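Glutathione S-transferase (Bombyx mori, PDB 3AY8) probably acts as a homodimeric cytosolic glutathione transferase, joining glutathione to electrophilic compounds. Local coordinates at residues 82-87 with 153-158; 94-99 with 157-162. All coordinates share one frame; numbering follows the deposited sequence.

Interaction 1 (82-87 with 153-158); sequences DDQWYP and ADHPTI
Trp-85 and Ile-158 meet through their backbones. Ile-158 N donates to Trp-85 O at 2.9 Å, nearly straight at 164°. Thr-157 CB also sits close to this oxygen, 3.3 Å from Trp-85 O. This is the tight, buried part of the contact. Here the methyl Ile-158 CD1 lies over one face of the Tyr-86 ring, toward its rim, in a CH-pi contact 4.2 Å from the centroid. Ile-158 CG1 stands between the backbone N and the carbonyl carbon (chi1 63°), and the extended chi2 then carries CD1 out to the ring. The Trp-85 indole brings its six-membered ring to Pro-156, with Trp-85 CZ3 3.8 Å from Pro-156 CB. The same indole touches Leu-193 and, on helix 13-25, Ala-24 and Ile-25. A serine here removes the indole, which would probably leave Pro-156 without its packing partner and open a gap toward helix 13-25. The other side is looser and partly exposed. In one of its two conformers, Gln-84 slides past His-155, with Gln-84 CG 3.3 Å from His-155 ND1; the second conformer makes this side less certain. Residues Asp-83 to Tyr-86 form a type I beta turn, closed by Tyr-86 N to Asp-83 O. It belongs to the linker between the thioredoxin-like and helical domains of the glutathione transferase fold, here docked on the N-terminus of helix 158-173.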
ATOM      1  N   ASP A  82      -5.848  24.013  -6.345  1.00 45.03           N
ATOM      2  CA  ASP A  82      -6.313  24.259  -4.979  1.00 44.48           C
ATOM      3  C   ASP A  82      -5.869  23.060  -4.127  1.00 43.29           C
ATOM      4  O   ASP A  82      -5.030  22.259  -4.566  1.00 43.38           O
ATOM      5  CB  ASP A  82      -7.842  24.417  -4.942  1.00 45.30           C
ATOM      6  CG  ASP A  82      -8.567  23.205  -5.505  1.00 47.01           C
ATOM      7  OD1 ASP A  82      -8.097  22.642  -6.517  1.00 48.21           O
ATOM      8  OD2 ASP A  82      -9.613  22.810  -4.941  1.00 50.50           O
ATOM      9  N   ASP A  83      -6.508  22.954  -2.960  0.50 42.21           N
ATOM     10  CA  ASP A  83      -6.176  22.019  -1.900  0.50 41.01           C
ATOM     11  C   ASP A  83      -7.124  20.814  -1.891  0.50 40.06           C
ATOM     12  O   ASP A  83      -6.749  19.731  -1.442  0.50 39.76           O
ATOM     13  CB  ASP A  83      -6.282  22.746  -0.556  0.50 40.94           C
ATOM     14  CG  ASP A  83      -5.332  22.196   0.479  0.50 41.09           C
ATOM     15  OD1 ASP A  83      -4.259  21.712   0.078  0.50 41.57           O
ATOM     16  OD2 ASP A  83      -5.651  22.250   1.686  0.50 41.41           O
ATOM     17  N   GLN A  84      -8.342  21.012  -2.391  0.50 38.68           N
ATOM     18  CA  GLN A  84      -9.422  20.024  -2.270  0.50 37.76           C
ATOM     19  C   GLN A  84      -8.969  18.575  -2.417  0.50 36.81           C
ATOM     20  O   GLN A  84      -9.298  17.729  -1.589  0.50 36.75           O
ATOM     21  CB  GLN A  84     -10.539  20.294  -3.296  0.50 37.69           C
ATOM     22  CG  GLN A  84     -11.837  19.565  -2.985  0.50 37.27           C
ATOM     23  CD  GLN A  84     -12.598  19.105  -4.226  0.50 36.76           C
ATOM     24  OE1 GLN A  84     -12.829  17.912  -4.406  0.50 33.80           O
ATOM     25  NE2 GLN A  84     -12.996  20.050  -5.078  0.50 34.54           N
ATOM     26  N   TRP A  85      -8.227  18.304  -3.482  1.00 36.16           N
ATOM     27  CA  TRP A  85      -7.935  16.928  -3.916  1.00 34.97           C
ATOM     28  C   TRP A  85      -6.936  16.192  -3.022  1.00 33.81           C
ATOM     29  O   TRP A  85      -6.996  14.977  -2.899  1.00 33.55           O
ATOM     30  CB  TRP A  85      -7.542  16.882  -5.394  1.00 34.52           C
ATOM     31  CG  TRP A  85      -8.702  17.228  -6.305  1.00 34.05           C
ATOM     32  CD1 TRP A  85      -8.946  18.439  -6.900  1.00 33.92           C
ATOM     33  CD2 TRP A  85      -9.774  16.363  -6.708  1.00 32.63           C
ATOM     34  NE1 TRP A  85     -10.092  18.380  -7.647  1.00 34.63           N
ATOM     35  CE2 TRP A  85     -10.626  17.120  -7.548  1.00 34.22           C
ATOM     36  CE3 TRP A  85     -10.104  15.026  -6.437  1.00 31.10           C
ATOM     37  CZ2 TRP A  85     -11.782  16.578  -8.134  1.00 33.10           C
ATOM     38  CZ3 TRP A  85     -11.256  14.489  -7.016  1.00 31.47           C
ATOM     39  CH2 TRP A  85     -12.082  15.265  -7.851  1.00 32.59           C
ATOM     40  N   TYR A  86      -6.039  16.942  -2.389  1.00 32.63           N
ATOM     41  CA  TYR A  86      -5.053  16.382  -1.461  1.00 31.45           C
ATOM     42  C   TYR A  86      -4.727  17.469  -0.435  1.00 31.09           C
ATOM     43  O   TYR A  86      -3.760  18.199  -0.607  1.00 30.36           O
ATOM     44  CB  TYR A  86      -3.799  15.959  -2.227  1.00 31.35           C
ATOM     45  CG  TYR A  86      -2.808  15.097  -1.464  1.00 29.39           C
ATOM     46  CD1 TYR A  86      -3.240  14.068  -0.616  1.00 29.00           C
ATOM     47  CD2 TYR A  86      -1.441  15.287  -1.620  1.00 27.70           C
ATOM     48  CE1 TYR A  86      -2.331  13.273   0.071  1.00 27.49           C
ATOM     49  CE2 TYR A  86      -0.517  14.494  -0.935  1.00 27.45           C
ATOM     50  CZ  TYR A  86      -0.975  13.488  -0.095  1.00 27.85           C
ATOM     51  OH  TYR A  86      -0.073  12.698   0.579  1.00 27.35           O
ATOM     52  N   PRO A  87      -5.551  17.591   0.623  1.00 31.02           N
ATOM     53  CA  PRO A  87      -5.410  18.737   1.547  1.00 31.45           C
ATOM     54  C   PRO A  87      -4.047  18.826   2.222  1.00 31.90           C
ATOM     55  O   PRO A  87      -3.459  17.797   2.588  1.00 31.00           O
ATOM     56  CB  PRO A  87      -6.519  18.515   2.575  1.00 30.79           C
ATOM     57  CG  PRO A  87      -7.560  17.718   1.833  1.00 32.39           C
ATOM     58  CD  PRO A  87      -6.749  16.789   0.928  1.00 30.88           C
ATOM     59  N   ALA A 153     -13.494  12.338   3.155  1.00 33.12           N
ATOM     60  CA  ALA A 153     -14.002  13.676   3.454  1.00 34.12           C
ATOM     61  C   ALA A 153     -15.396  13.807   2.871  1.00 34.53           C
ATOM     62  O   ALA A 153     -15.887  12.895   2.192  1.00 34.14           O
ATOM     63  CB  ALA A 153     -13.082  14.758   2.869  1.00 33.52           C
ATOM     64  N   ASP A 154     -16.031  14.949   3.115  1.00 35.32           N
ATOM     65  CA  ASP A 154     -17.316  15.210   2.477  1.00 35.87           C
ATOM     66  C   ASP A 154     -17.156  15.824   1.080  1.00 35.46           C
ATOM     67  O   ASP A 154     -18.145  16.161   0.434  1.00 36.08           O
ATOM     68  CB  ASP A 154     -18.218  16.046   3.386  1.00 36.87           C
ATOM     69  CG  ASP A 154     -18.912  15.206   4.445  1.00 38.54           C
ATOM     70  OD1 ASP A 154     -19.507  14.155   4.110  1.00 39.84           O
ATOM     71  OD2 ASP A 154     -18.868  15.602   5.626  1.00 43.24           O
ATOM     72  N   HIS A 155     -15.907  15.946   0.626  1.00 34.31           N
ATOM     73  CA  HIS A 155     -15.576  16.294  -0.764  1.00 33.62           C
ATOM     74  C   HIS A 155     -14.641  15.227  -1.358  1.00 32.16           C
ATOM     75  O   HIS A 155     -13.952  14.530  -0.607  1.00 32.38           O
ATOM     76  CB  HIS A 155     -14.920  17.682  -0.848  1.00 33.90           C
ATOM     77  CG  HIS A 155     -13.704  17.839   0.017  1.00 36.05           C
ATOM     78  ND1 HIS A 155     -12.428  17.561  -0.428  1.00 37.69           N
ATOM     79  CD2 HIS A 155     -13.569  18.271   1.296  1.00 37.32           C
ATOM     80  CE1 HIS A 155     -11.561  17.802   0.542  1.00 37.54           C
ATOM     81  NE2 HIS A 155     -12.227  18.238   1.596  1.00 37.22           N
ATOM     82  N   PRO A 156     -14.626  15.085  -2.698  1.00 30.67           N
ATOM     83  CA  PRO A 156     -13.799  14.029  -3.295  1.00 29.47           C
ATOM     84  C   PRO A 156     -12.303  14.339  -3.189  1.00 28.41           C
ATOM     85  O   PRO A 156     -11.916  15.502  -3.166  1.00 27.98           O
ATOM     86  CB  PRO A 156     -14.264  13.972  -4.756  1.00 29.43           C
ATOM     87  CG  PRO A 156     -14.948  15.284  -5.018  1.00 30.48           C
ATOM     88  CD  PRO A 156     -15.448  15.800  -3.697  1.00 30.73           C
ATOM     89  N   THR A 157     -11.479  13.301  -3.069  1.00 26.66           N
ATOM     90  CA  THR A 157     -10.031  13.481  -2.968  1.00 25.14           C
ATOM     91  C   THR A 157      -9.389  12.449  -3.880  1.00 25.17           C
ATOM     92  O   THR A 157     -10.101  11.629  -4.473  1.00 25.00           O
ATOM     93  CB  THR A 157      -9.524  13.292  -1.515  1.00 25.27           C
ATOM     94  OG1 THR A 157      -9.851  11.969  -1.058  1.00 23.14           O
ATOM     95  CG2 THR A 157     -10.164  14.332  -0.556  1.00 24.71           C
ATOM     96  N   ILE A 158      -8.061  12.483  -4.005  1.00 24.39           N
ATOM     97  CA  ILE A 158      -7.358  11.423  -4.722  1.00 23.97           C
ATOM     98  C   ILE A 158      -7.550  10.035  -4.091  1.00 23.50           C
ATOM     99  O   ILE A 158      -7.300   9.030  -4.748  1.00 23.39           O
ATOM    100  CB  ILE A 158      -5.838  11.710  -4.943  1.00 24.15           C
ATOM    101  CG1 ILE A 158      -5.078  11.803  -3.619  1.00 23.81           C
ATOM    102  CG2 ILE A 158      -5.627  12.961  -5.813  1.00 24.53           C
ATOM    103  CD1 ILE A 158      -3.552  11.874  -3.821  1.00 21.44           C
TER

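Interaction 2 (94-99 with 157-162); sequences AVVNQR and TIADTS
Val-96 overlaps the N-cap and first turn of helix 158-173 with its two methyl groups. That helix start carries a capping box, formed by Thr-157 and Asp-160, in the helical C-terminal domain of the glutathione transferase fold. The two short helical segments run almost parallel, 8° apart, with their axes 9.1 Å from each other. Val-96 CG1 is anti to its own backbone N (chi1 172°), which brings it against both Ile-158 and Ala-159. It lies 4.0 Å from Ile-158 CG1, and the two side chains cross at about a right angle. Val-96 CG2 meets Thr-157 tip to tip, 3.9 Å from Thr-157 OG1. One turn on, Arg-99 CB packs on Ala-159 CB at 3.7 Å. The rest of Arg-99 leads away, and its NE donates to Val-151 O. No hydrogen bond crosses between the segments, and the contact is buried packing. The capping box pairs polar groups at the start of the helix. Thr-157 OG1 accepts from Ala-159 N at 3.3 Å. In return, Thr-157 N donates to the anti lone pair of Asp-160 OD2 at 2.8 Å. The other oxygen, Asp-160 OD1, accepts from Val-151 N and Trp-186 NE1, so both carboxylate oxygens are held. In the same first turn, Ile-158 O takes two donors from one face of its plane, Ser-162 N and Thr-161 OG1. Thr-161 OG1 lies 2.9 Å from Ile-158 O.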
ATOM      1  N   ALA A  94      -3.378  13.065   6.375  1.00 26.57           N
ATOM      2  CA  ALA A  94      -3.185  11.738   6.972  1.00 25.95           C
ATOM      3  C   ALA A  94      -4.353  10.796   6.692  1.00 25.60           C
ATOM      4  O   ALA A  94      -4.153   9.609   6.432  1.00 25.60           O
ATOM      5  CB  ALA A  94      -2.940  11.858   8.471  1.00 26.05           C
ATOM      6  N   VAL A  95      -5.568  11.331   6.708  1.00 25.40           N
ATOM      7  CA  VAL A  95      -6.735  10.530   6.397  1.00 25.77           C
ATOM      8  C   VAL A  95      -6.752  10.100   4.930  1.00 25.54           C
ATOM      9  O   VAL A  95      -7.048   8.947   4.630  1.00 26.26           O
ATOM     10  CB  VAL A  95      -8.058  11.215   6.833  1.00 26.19           C
ATOM     11  CG1 VAL A  95      -9.250  10.339   6.503  1.00 25.91           C
ATOM     12  CG2 VAL A  95      -8.033  11.473   8.363  1.00 27.55           C
ATOM     13  N   VAL A  96      -6.428  11.009   4.018  1.00 25.41           N
ATOM     14  CA  VAL A  96      -6.322  10.638   2.602  1.00 25.36           C
ATOM     15  C   VAL A  96      -5.208   9.588   2.408  1.00 24.90           C
ATOM     16  O   VAL A  96      -5.403   8.607   1.709  1.00 25.20           O
ATOM     17  CB  VAL A  96      -6.072  11.869   1.702  1.00 25.38           C
ATOM     18  CG1 VAL A  96      -5.760  11.440   0.269  1.00 24.64           C
ATOM     19  CG2 VAL A  96      -7.279  12.816   1.738  1.00 26.03           C
ATOM     20  N   ASN A  97      -4.050   9.795   3.036  1.00 24.53           N
ATOM     21  CA  ASN A  97      -2.940   8.836   2.926  1.00 24.14           C
ATOM     22  C   ASN A  97      -3.375   7.466   3.431  1.00 23.88           C
ATOM     23  O   ASN A  97      -3.091   6.429   2.815  1.00 24.16           O
ATOM     24  CB  ASN A  97      -1.722   9.309   3.721  1.00 24.04           C
ATOM     25  CG  ASN A  97      -0.954  10.431   3.025  1.00 25.15           C
ATOM     26  OD1 ASN A  97      -1.122  10.686   1.822  1.00 25.19           O
ATOM     27  ND2 ASN A  97      -0.102  11.105   3.786  1.00 24.46           N
ATOM     28  N   GLN A  98      -4.093   7.506   4.546  1.00 23.68           N
ATOM     29  CA  GLN A  98      -4.639   6.312   5.184  0.50 23.41           C
ATOM     30  C   GLN A  98      -5.523   5.532   4.211  1.00 23.77           C
ATOM     31  O   GLN A  98      -5.335   4.323   4.043  1.00 23.32           O
ATOM     32  CB  GLN A  98      -5.417   6.693   6.451  0.50 22.98           C
ATOM     33  CG  GLN A  98      -5.870   5.543   7.324  0.50 21.24           C
ATOM     34  CD  GLN A  98      -7.006   5.955   8.258  0.50 20.47           C
ATOM     35  OE1 GLN A  98      -8.144   6.178   7.825  0.50 19.78           O
ATOM     36  NE2 GLN A  98      -6.696   6.077   9.528  0.50 17.05           N
ATOM     37  N   ARG A  99      -6.474   6.214   3.555  1.00 23.70           N
ATOM     38  CA  ARG A  99      -7.330   5.536   2.579  1.00 23.84           C
ATOM     39  C   ARG A  99      -6.526   5.024   1.374  1.00 23.34           C
ATOM     40  O   ARG A  99      -6.847   3.974   0.822  1.00 22.93           O
ATOM     41  CB  ARG A  99      -8.489   6.434   2.092  1.00 24.18           C
ATOM     42  CG  ARG A  99      -9.318   7.090   3.189  1.00 26.98           C
ATOM     43  CD  ARG A  99      -9.912   6.147   4.209  1.00 29.89           C
ATOM     44  NE  ARG A  99     -11.107   6.744   4.818  1.00 32.99           N
ATOM     45  CZ  ARG A  99     -11.430   6.688   6.107  1.00 33.39           C
ATOM     46  NH1 ARG A  99     -10.654   6.069   6.974  1.00 33.88           N
ATOM     47  NH2 ARG A  99     -12.550   7.256   6.530  1.00 35.12           N
ATOM     48  N   THR A 157     -11.479  13.301  -3.069  1.00 26.66           N
ATOM     49  CA  THR A 157     -10.031  13.481  -2.968  1.00 25.14           C
ATOM     50  C   THR A 157      -9.389  12.449  -3.880  1.00 25.17           C
ATOM     51  O   THR A 157     -10.101  11.629  -4.473  1.00 25.00           O
ATOM     52  CB  THR A 157      -9.524  13.292  -1.515  1.00 25.27           C
ATOM     53  OG1 THR A 157      -9.851  11.969  -1.058  1.00 23.14           O
ATOM     54  CG2 THR A 157     -10.164  14.332  -0.556  1.00 24.71           C
ATOM     55  N   ILE A 158      -8.061  12.483  -4.005  1.00 24.39           N
ATOM     56  CA  ILE A 158      -7.358  11.423  -4.722  1.00 23.97           C
ATOM     57  C   ILE A 158      -7.550  10.035  -4.091  1.00 23.50           C
ATOM     58  O   ILE A 158      -7.300   9.030  -4.748  1.00 23.39           O
ATOM     59  CB  ILE A 158      -5.838  11.710  -4.943  1.00 24.15           C
ATOM     60  CG1 ILE A 158      -5.078  11.803  -3.619  1.00 23.81           C
ATOM     61  CG2 ILE A 158      -5.627  12.961  -5.813  1.00 24.53           C
ATOM     62  CD1 ILE A 158      -3.552  11.874  -3.821  1.00 21.44           C
ATOM     63  N   ALA A 159      -7.967   9.971  -2.828  1.00 23.10           N
ATOM     64  CA  ALA A 159      -8.327   8.663  -2.239  1.00 23.62           C
ATOM     65  C   ALA A 159      -9.543   8.063  -2.982  1.00 23.73           C
ATOM     66  O   ALA A 159      -9.607   6.857  -3.223  1.00 23.78           O
ATOM     67  CB  ALA A 159      -8.600   8.796  -0.753  1.00 23.16           C
ATOM     68  N   ASP A 160     -10.478   8.912  -3.394  1.00 24.07           N
ATOM     69  CA  ASP A 160     -11.628   8.434  -4.187  1.00 24.49           C
ATOM     70  C   ASP A 160     -11.250   7.978  -5.583  1.00 24.23           C
ATOM     71  O   ASP A 160     -11.773   6.981  -6.048  1.00 24.53           O
ATOM     72  CB  ASP A 160     -12.735   9.484  -4.273  1.00 24.65           C
ATOM     73  CG  ASP A 160     -13.250   9.886  -2.911  1.00 26.11           C
ATOM     74  OD1 ASP A 160     -14.073   9.128  -2.338  1.00 27.48           O
ATOM     75  OD2 ASP A 160     -12.834  10.957  -2.427  1.00 25.32           O
ATOM     76  N   THR A 161     -10.357   8.698  -6.259  1.00 24.54           N
ATOM     77  CA  THR A 161      -9.941   8.267  -7.596  1.00 24.62           C
ATOM     78  C   THR A 161      -9.257   6.889  -7.570  1.00 24.51           C
ATOM     79  O   THR A 161      -9.555   6.039  -8.402  1.00 24.38           O
ATOM     80  CB  THR A 161      -9.106   9.332  -8.332  1.00 24.72           C
ATOM     81  OG1 THR A 161      -8.091   9.834  -7.465  1.00 24.81           O
ATOM     82  CG2 THR A 161     -10.016  10.509  -8.765  1.00 24.48           C
ATOM     83  N   SER A 162      -8.377   6.656  -6.591  1.00 23.99           N
ATOM     84  CA  SER A 162      -7.692   5.364  -6.474  1.00 23.70           C
ATOM     85  C   SER A 162      -8.652   4.228  -6.103  1.00 23.64           C
ATOM     86  O   SER A 162      -8.641   3.160  -6.721  1.00 23.60           O
ATOM     87  CB  SER A 162      -6.558   5.455  -5.441  1.00 23.58           C
ATOM     88  OG  SER A 162      -5.467   6.210  -5.967  1.00 24.22           O
TER

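Interactions 1 and 2 have centres 8 Å apart and share Thr-157 and Ile-158. Along the chain the order is 82-87, then 94-99 on helix 90-120, then the common stretch that opens helix 158-173. The start of that helix therefore meets the interdomain linker and helix 90-120 together. Segments 82-87 and 94-99 also touch directly. Tyr-86 OH probably hydrogen-bonds to Asn-97 OD1 at 2.6 Å, and Tyr-86 CD1 packs 3.7 Å from Val-96 CG1. The centre of interaction 1 is about 17 Å from the centre of the chain, that of interaction 2 about 11 Å. Segment 94-99 also reaches the dimer interface, where Val-95 packs on Phe-63 of the second subunit. Linker, helical domain and dimer contact thus adjoin one another.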